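Local atomic coordinates of CDP-glucose-4,6-dehydratase (Yersinia pseudotuberculosis, PDB entry 1RKX), a protein that catalyses the dehydration of CDP-D-glucose to its 4-keto-6-deoxy derivative, probably using its bound NAD as in related short-chain dehydrogenase/reductase enzymes. Residues Tyr256-Ala269 against Tyr302-Trp316. Numbering follows the deposited sequence.
Sequences YAEGWNFGPNDADA and YLKLDCSKAKMQLGW
The indole of Trp260 is sandwiched between two side chains of the helix 308-314. Lys309 lays its methylenes across one face, CE 3.9 Å from the centroid of the six-membered ring and almost on the ring normal, while Leu314 presses CG and CD1 against the opposite face. The backbone of Ala310 and CB of Gln313 meet the rim, and NE1 donates to Tyr256 O, which lies close to the ring plane and also accepts from Glu258 N. Farther along, Phe262 directs its CD2-CE2 edge onto the face of Trp316, an edge-to-face pair with planes 84° apart and CD2 3.7 Å from Trp316 CD2; CZ of the same ring touches Leu314 CD1. The Trp316 rim abuts Gly263 O, and its NE1 is hydrogen-bonded to Ser240 OG. Strand 259-261 is an outermost strand of the seven-stranded parallel sheet of the Rossmann-type domain that binds NAD, and the helix 308-314 crosses it at 108°, with Ala310 closest to Trp260 and Cys307, at the N-cap, closest to Asn261. With CG anti to the backbone N (chi1 -171°) and the rest of the chain extended, Lys309 runs across the indole until NZ donates to Gly259 O at 2.8 Å in the carbonyl plane; it also forms a salt bridge with Glu258 OE1, although that hydrogen bond is weak, and remains within cation-pi range of the Trp260 ring. A water links Glu258 OE1 to Gln313 NE2. Beyond the strand, Asp266 takes two donors: Tyr302 OH reaches the syn lone pair of OD2 at 2.8 Å, whereas Lys304 NZ comes to OD1 from above the carboxylate plane, 2.9 Å away. Lys304 NZ is also hydrogen-bonded to Ser308 OG of the second subunit.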
loop_
_atom_site.group_PDB
_atom_site.type_symbol
_atom_site.label_atom_id
_atom_site.label_comp_id
_atom_site.label_asym_id
_atom_site.label_seq_id
_atom_site.Cartn_x
_atom_site.Cartn_y
_atom_site.Cartn_z
ATOM N N TYR C 256 -4.516 -4.727 -23.697
ATOM C CA TYR C 256 -3.846 -5.817 -23.006
ATOM C C TYR C 256 -2.350 -5.614 -22.799
ATOM O O TYR C 256 -1.662 -6.520 -22.330
ATOM C CB TYR C 256 -4.093 -7.126 -23.755
ATOM C CG TYR C 256 -5.559 -7.484 -23.831
ATOM C CD1 TYR C 256 -6.361 -7.013 -24.872
ATOM C CD2 TYR C 256 -6.158 -8.247 -22.830
ATOM C CE1 TYR C 256 -7.726 -7.293 -24.910
ATOM C CE2 TYR C 256 -7.522 -8.532 -22.857
ATOM C CZ TYR C 256 -8.301 -8.053 -23.898
ATOM O OH TYR C 256 -9.650 -8.335 -23.920
ATOM N N ALA C 257 -1.855 -4.428 -23.138
ATOM C CA ALA C 257 -0.434 -4.109 -23.002
ATOM C C ALA C 257 -0.057 -3.771 -21.556
ATOM O O ALA C 257 0.195 -2.614 -21.218
ATOM C CB ALA C 257 -0.070 -2.943 -23.937
ATOM N N GLU C 258 -0.018 -4.795 -20.709
ATOM C CA GLU C 258 0.321 -4.628 -19.298
ATOM C C GLU C 258 1.035 -5.889 -18.824
ATOM O O GLU C 258 1.480 -6.700 -19.636
ATOM C CB GLU C 258 -0.946 -4.443 -18.453
ATOM C CG GLU C 258 -2.113 -3.808 -19.181
ATOM C CD GLU C 258 -3.336 -3.650 -18.301
ATOM O OE1 GLU C 258 -3.648 -4.591 -17.536
ATOM O OE2 GLU C 258 -3.988 -2.587 -18.380
ATOM N N GLY C 259 1.137 -6.050 -17.506
ATOM C CA GLY C 259 1.785 -7.224 -16.944
ATOM C C GLY C 259 0.751 -8.280 -16.585
ATOM O O GLY C 259 -0.354 -7.941 -16.151
ATOM N N TRP C 260 1.106 -9.555 -16.739
ATOM C CA TRP C 260 0.176 -10.649 -16.463
ATOM C C TRP C 260 0.779 -11.845 -15.731
ATOM O O TRP C 260 1.816 -12.364 -16.132
ATOM C CB TRP C 260 -0.426 -11.168 -17.774
ATOM C CG TRP C 260 -1.113 -10.130 -18.593
ATOM C CD1 TRP C 260 -0.526 -9.206 -19.408
ATOM C CD2 TRP C 260 -2.521 -9.890 -18.656
ATOM N NE1 TRP C 260 -1.484 -8.402 -19.978
ATOM C CE2 TRP C 260 -2.718 -8.798 -19.532
ATOM C CE3 TRP C 260 -3.637 -10.489 -18.055
ATOM C CZ2 TRP C 260 -3.991 -8.290 -19.825
ATOM C CZ3 TRP C 260 -4.907 -9.985 -18.344
ATOM C CH2 TRP C 260 -5.070 -8.892 -19.224
ATOM N N ASN C 261 0.094 -12.291 -14.679
ATOM C CA ASN C 261 0.508 -13.448 -13.885
ATOM C C ASN C 261 -0.120 -14.735 -14.423
ATOM O O ASN C 261 -1.303 -14.759 -14.767
ATOM C CB ASN C 261 0.023 -13.324 -12.436
ATOM C CG ASN C 261 0.797 -12.312 -11.618
ATOM O OD1 ASN C 261 0.341 -11.909 -10.549
ATOM N ND2 ASN C 261 1.966 -11.914 -12.089
ATOM N N PHE C 262 0.660 -15.808 -14.463
ATOM C CA PHE C 262 0.145 -17.109 -14.875
ATOM C C PHE C 262 0.675 -18.144 -13.894
ATOM O O PHE C 262 1.881 -18.231 -13.645
ATOM C CB PHE C 262 0.553 -17.467 -16.311
ATOM C CG PHE C 262 -0.091 -16.599 -17.360
ATOM C CD1 PHE C 262 0.614 -15.554 -17.941
ATOM C CD2 PHE C 262 -1.410 -16.819 -17.757
ATOM C CE1 PHE C 262 0.025 -14.740 -18.905
ATOM C CE2 PHE C 262 -2.013 -16.005 -18.723
ATOM C CZ PHE C 262 -1.297 -14.970 -19.296
ATOM N N GLY C 263 -0.238 -18.916 -13.320
ATOM C CA GLY C 263 0.152 -19.925 -12.361
ATOM C C GLY C 263 -0.981 -20.898 -12.103
ATOM O O GLY C 263 -2.088 -20.702 -12.595
ATOM N N PRO C 264 -0.734 -21.958 -11.326
ATOM C CA PRO C 264 -1.738 -22.976 -11.002
ATOM C C PRO C 264 -2.641 -22.556 -9.846
ATOM O O PRO C 264 -2.380 -21.561 -9.170
ATOM C CB PRO C 264 -0.882 -24.175 -10.634
ATOM C CG PRO C 264 0.239 -23.514 -9.873
ATOM C CD PRO C 264 0.574 -22.310 -10.741
ATOM N N ASN C 265 -3.696 -23.330 -9.612
ATOM C CA ASN C 265 -4.607 -23.035 -8.514
ATOM C C ASN C 265 -3.913 -23.472 -7.232
ATOM O O ASN C 265 -3.340 -24.561 -7.172
ATOM C CB ASN C 265 -5.920 -23.791 -8.711
ATOM C CG ASN C 265 -6.612 -23.414 -10.008
ATOM O OD1 ASN C 265 -6.728 -22.232 -10.339
ATOM N ND2 ASN C 265 -7.077 -24.416 -10.748
ATOM N N ASP C 266 -3.949 -22.622 -6.211
ATOM C CA ASP C 266 -3.289 -22.943 -4.950
ATOM C C ASP C 266 -3.816 -24.239 -4.347
ATOM O O ASP C 266 -3.121 -24.894 -3.575
ATOM C CB ASP C 266 -3.462 -21.809 -3.939
ATOM C CG ASP C 266 -2.524 -21.943 -2.746
ATOM O OD1 ASP C 266 -2.837 -21.379 -1.678
ATOM O OD2 ASP C 266 -1.467 -22.602 -2.878
ATOM N N ALA C 267 -5.043 -24.607 -4.696
ATOM C CA ALA C 267 -5.625 -25.840 -4.170
ATOM C C ALA C 267 -4.830 -27.034 -4.693
ATOM O O ALA C 267 -4.900 -28.138 -4.149
ATOM C CB ALA C 267 -7.084 -25.952 -4.592
ATOM N N ASP C 268 -4.063 -26.785 -5.748
ATOM C CA ASP C 268 -3.235 -27.798 -6.399
ATOM C C ASP C 268 -1.883 -27.924 -5.687
ATOM O O ASP C 268 -1.149 -28.887 -5.903
ATOM C CB ASP C 268 -3.040 -27.394 -7.873
ATOM C CG ASP C 268 -2.360 -28.469 -8.711
ATOM O OD1 ASP C 268 -2.868 -29.611 -8.765
ATOM O OD2 ASP C 268 -1.319 -28.157 -9.336
ATOM N N ALA C 269 -1.573 -26.953 -4.827
ATOM C CA ALA C 269 -0.309 -26.929 -4.090
ATOM C C ALA C 269 -0.002 -28.264 -3.427
ATOM O O ALA C 269 -0.739 -28.720 -2.553
ATOM C CB ALA C 269 -0.334 -25.825 -3.047
ATOM N N TYR C 302 5.719 -19.738 0.724
ATOM C CA TYR C 302 6.367 -19.926 -0.566
ATOM C C TYR C 302 5.797 -18.894 -1.536
ATOM O O TYR C 302 4.634 -18.505 -1.434
ATOM C CB TYR C 302 6.124 -21.347 -1.086
ATOM C CG TYR C 302 4.672 -21.761 -1.111
ATOM C CD1 TYR C 302 3.870 -21.507 -2.224
ATOM C CD2 TYR C 302 4.094 -22.401 -0.012
ATOM C CE1 TYR C 302 2.526 -21.886 -2.244
ATOM C CE2 TYR C 302 2.752 -22.780 -0.021
ATOM C CZ TYR C 302 1.976 -22.522 -1.140
ATOM O OH TYR C 302 0.656 -22.903 -1.156
ATOM N N LEU C 303 6.636 -18.449 -2.460
ATOM C CA LEU C 303 6.272 -17.452 -3.468
ATOM C C LEU C 303 5.187 -17.971 -4.404
ATOM O O LEU C 303 5.329 -19.040 -4.992
ATOM C CB LEU C 303 7.520 -17.084 -4.282
ATOM C CG LEU C 303 7.539 -15.893 -5.251
ATOM C CD1 LEU C 303 6.453 -16.034 -6.307
ATOM C CD2 LEU C 303 7.365 -14.608 -4.470
ATOM N N LYS C 304 4.102 -17.214 -4.536
ATOM C CA LYS C 304 3.017 -17.595 -5.434
ATOM C C LYS C 304 2.394 -16.349 -6.046
ATOM O O LYS C 304 2.624 -15.233 -5.576
ATOM C CB LYS C 304 1.952 -18.426 -4.706
ATOM C CG LYS C 304 1.156 -17.683 -3.670
ATOM C CD LYS C 304 0.106 -18.598 -3.050
ATOM C CE LYS C 304 -0.726 -17.850 -2.025
ATOM N NZ LYS C 304 -1.793 -18.701 -1.449
ATOM N N LEU C 305 1.602 -16.543 -7.092
ATOM C CA LEU C 305 0.986 -15.430 -7.793
ATOM C C LEU C 305 -0.532 -15.488 -7.790
ATOM O O LEU C 305 -1.127 -16.564 -7.777
ATOM C CB LEU C 305 1.468 -15.411 -9.249
ATOM C CG LEU C 305 2.974 -15.421 -9.528
ATOM C CD1 LEU C 305 3.211 -15.394 -11.041
ATOM C CD2 LEU C 305 3.626 -14.225 -8.867
ATOM N N ASP C 306 -1.156 -14.319 -7.793
ATOM C CA ASP C 306 -2.608 -14.240 -7.857
ATOM C C ASP C 306 -2.869 -14.063 -9.351
ATOM O O ASP C 306 -2.423 -13.079 -9.942
ATOM C CB ASP C 306 -3.121 -13.024 -7.097
ATOM C CG ASP C 306 -4.632 -12.919 -7.125
ATOM O OD1 ASP C 306 -5.219 -13.019 -8.223
ATOM O OD2 ASP C 306 -5.232 -12.731 -6.050
ATOM N N CYS C 307 -3.575 -15.013 -9.958
ATOM C CA CYS C 307 -3.844 -14.952 -11.392
ATOM C C CYS C 307 -5.286 -14.599 -11.735
ATOM O O CYS C 307 -5.824 -15.072 -12.738
ATOM C CB CYS C 307 -3.469 -16.289 -12.044
ATOM S SG CYS C 307 -1.736 -16.730 -11.803
ATOM N N SER C 308 -5.899 -13.766 -10.904
ATOM C CA SER C 308 -7.280 -13.336 -11.120
ATOM C C SER C 308 -7.404 -12.501 -12.396
ATOM O O SER C 308 -8.411 -12.571 -13.097
ATOM C CB SER C 308 -7.780 -12.515 -9.925
ATOM O OG SER C 308 -7.785 -13.282 -8.727
ATOM N N LYS C 309 -6.376 -11.713 -12.694
ATOM C CA LYS C 309 -6.382 -10.857 -13.877
ATOM C C LYS C 309 -6.444 -11.662 -15.180
ATOM O O LYS C 309 -7.277 -11.391 -16.043
ATOM C CB LYS C 309 -5.142 -9.968 -13.869
ATOM C CG LYS C 309 -5.128 -8.878 -14.920
ATOM C CD LYS C 309 -3.817 -8.107 -14.815
ATOM C CE LYS C 309 -3.707 -7.013 -15.835
ATOM N NZ LYS C 309 -2.479 -6.202 -15.572
ATOM N N ALA C 310 -5.554 -12.641 -15.320
ATOM C CA ALA C 310 -5.526 -13.495 -16.506
ATOM C C ALA C 310 -6.871 -14.215 -16.663
ATOM O O ALA C 310 -7.409 -14.335 -17.767
ATOM C CB ALA C 310 -4.405 -14.523 -16.379
ATOM N N LYS C 311 -7.404 -14.703 -15.550
ATOM C CA LYS C 311 -8.676 -15.414 -15.570
ATOM C C LYS C 311 -9.832 -14.520 -16.013
ATOM O O LYS C 311 -10.586 -14.871 -16.919
ATOM C CB LYS C 311 -8.982 -15.983 -14.183
ATOM C CG LYS C 311 -10.361 -16.611 -14.075
ATOM C CD LYS C 311 -10.650 -17.105 -12.666
ATOM C CE LYS C 311 -12.053 -17.693 -12.581
ATOM N NZ LYS C 311 -12.301 -18.358 -11.275
ATOM N N MET C 312 -9.952 -13.363 -15.373
ATOM C CA MET C 312 -11.021 -12.409 -15.652
ATOM C C MET C 312 -10.931 -11.669 -16.984
ATOM O O MET C 312 -11.915 -11.577 -17.714
ATOM C CB MET C 312 -11.092 -11.370 -14.529
ATOM C CG MET C 312 -11.335 -11.938 -13.142
ATOM S SD MET C 312 -13.012 -12.550 -12.915
ATOM C CE MET C 312 -12.763 -14.319 -13.105
ATOM N N GLN C 313 -9.757 -11.134 -17.298
ATOM C CA GLN C 313 -9.589 -10.368 -18.529
ATOM C C GLN C 313 -9.210 -11.152 -19.779
ATOM O O GLN C 313 -9.476 -10.704 -20.890
ATOM C CB GLN C 313 -8.573 -9.247 -18.298
ATOM C CG GLN C 313 -9.093 -8.139 -17.399
ATOM C CD GLN C 313 -8.044 -7.093 -17.100
ATOM O OE1 GLN C 313 -7.369 -6.600 -18.003
ATOM N NE2 GLN C 313 -7.908 -6.739 -15.828
ATOM N N LEU C 314 -8.595 -12.317 -19.609
ATOM C CA LEU C 314 -8.200 -13.124 -20.759
ATOM C C LEU C 314 -9.049 -14.375 -20.899
ATOM O O LEU C 314 -9.054 -15.016 -21.949
ATOM C CB LEU C 314 -6.733 -13.550 -20.647
ATOM C CG LEU C 314 -5.623 -12.508 -20.774
ATOM C CD1 LEU C 314 -4.287 -13.185 -20.516
ATOM C CD2 LEU C 314 -5.645 -11.887 -22.158
ATOM N N GLY C 315 -9.770 -14.727 -19.842
ATOM C CA GLY C 315 -10.575 -15.931 -19.888
ATOM C C GLY C 315 -9.649 -17.126 -19.810
ATOM O O GLY C 315 -9.999 -18.229 -20.227
ATOM N N TRP C 316 -8.448 -16.901 -19.281
ATOM C CA TRP C 316 -7.456 -17.965 -19.141
ATOM C C TRP C 316 -7.754 -18.854 -17.946
ATOM O O TRP C 316 -8.351 -18.404 -16.969
ATOM C CB TRP C 316 -6.054 -17.388 -18.950
ATOM C CG TRP C 316 -5.009 -18.460 -18.847
ATOM C CD1 TRP C 316 -4.489 -19.195 -19.876
ATOM C CD2 TRP C 316 -4.389 -18.951 -17.650
ATOM N NE1 TRP C 316 -3.585 -20.109 -19.397
ATOM C CE2 TRP C 316 -3.504 -19.984 -18.033
ATOM C CE3 TRP C 316 -4.498 -18.620 -16.290
ATOM C CZ2 TRP C 316 -2.727 -20.694 -17.105
ATOM C CZ3 TRP C 316 -3.723 -19.325 -15.361
ATOM C CH2 TRP C 316 -2.849 -20.352 -15.778
HETATM O O HOH W 1 -6.088 -4.393 -16.333
HETATM O O HOH W 2 -3.280 -12.913 -13.865
#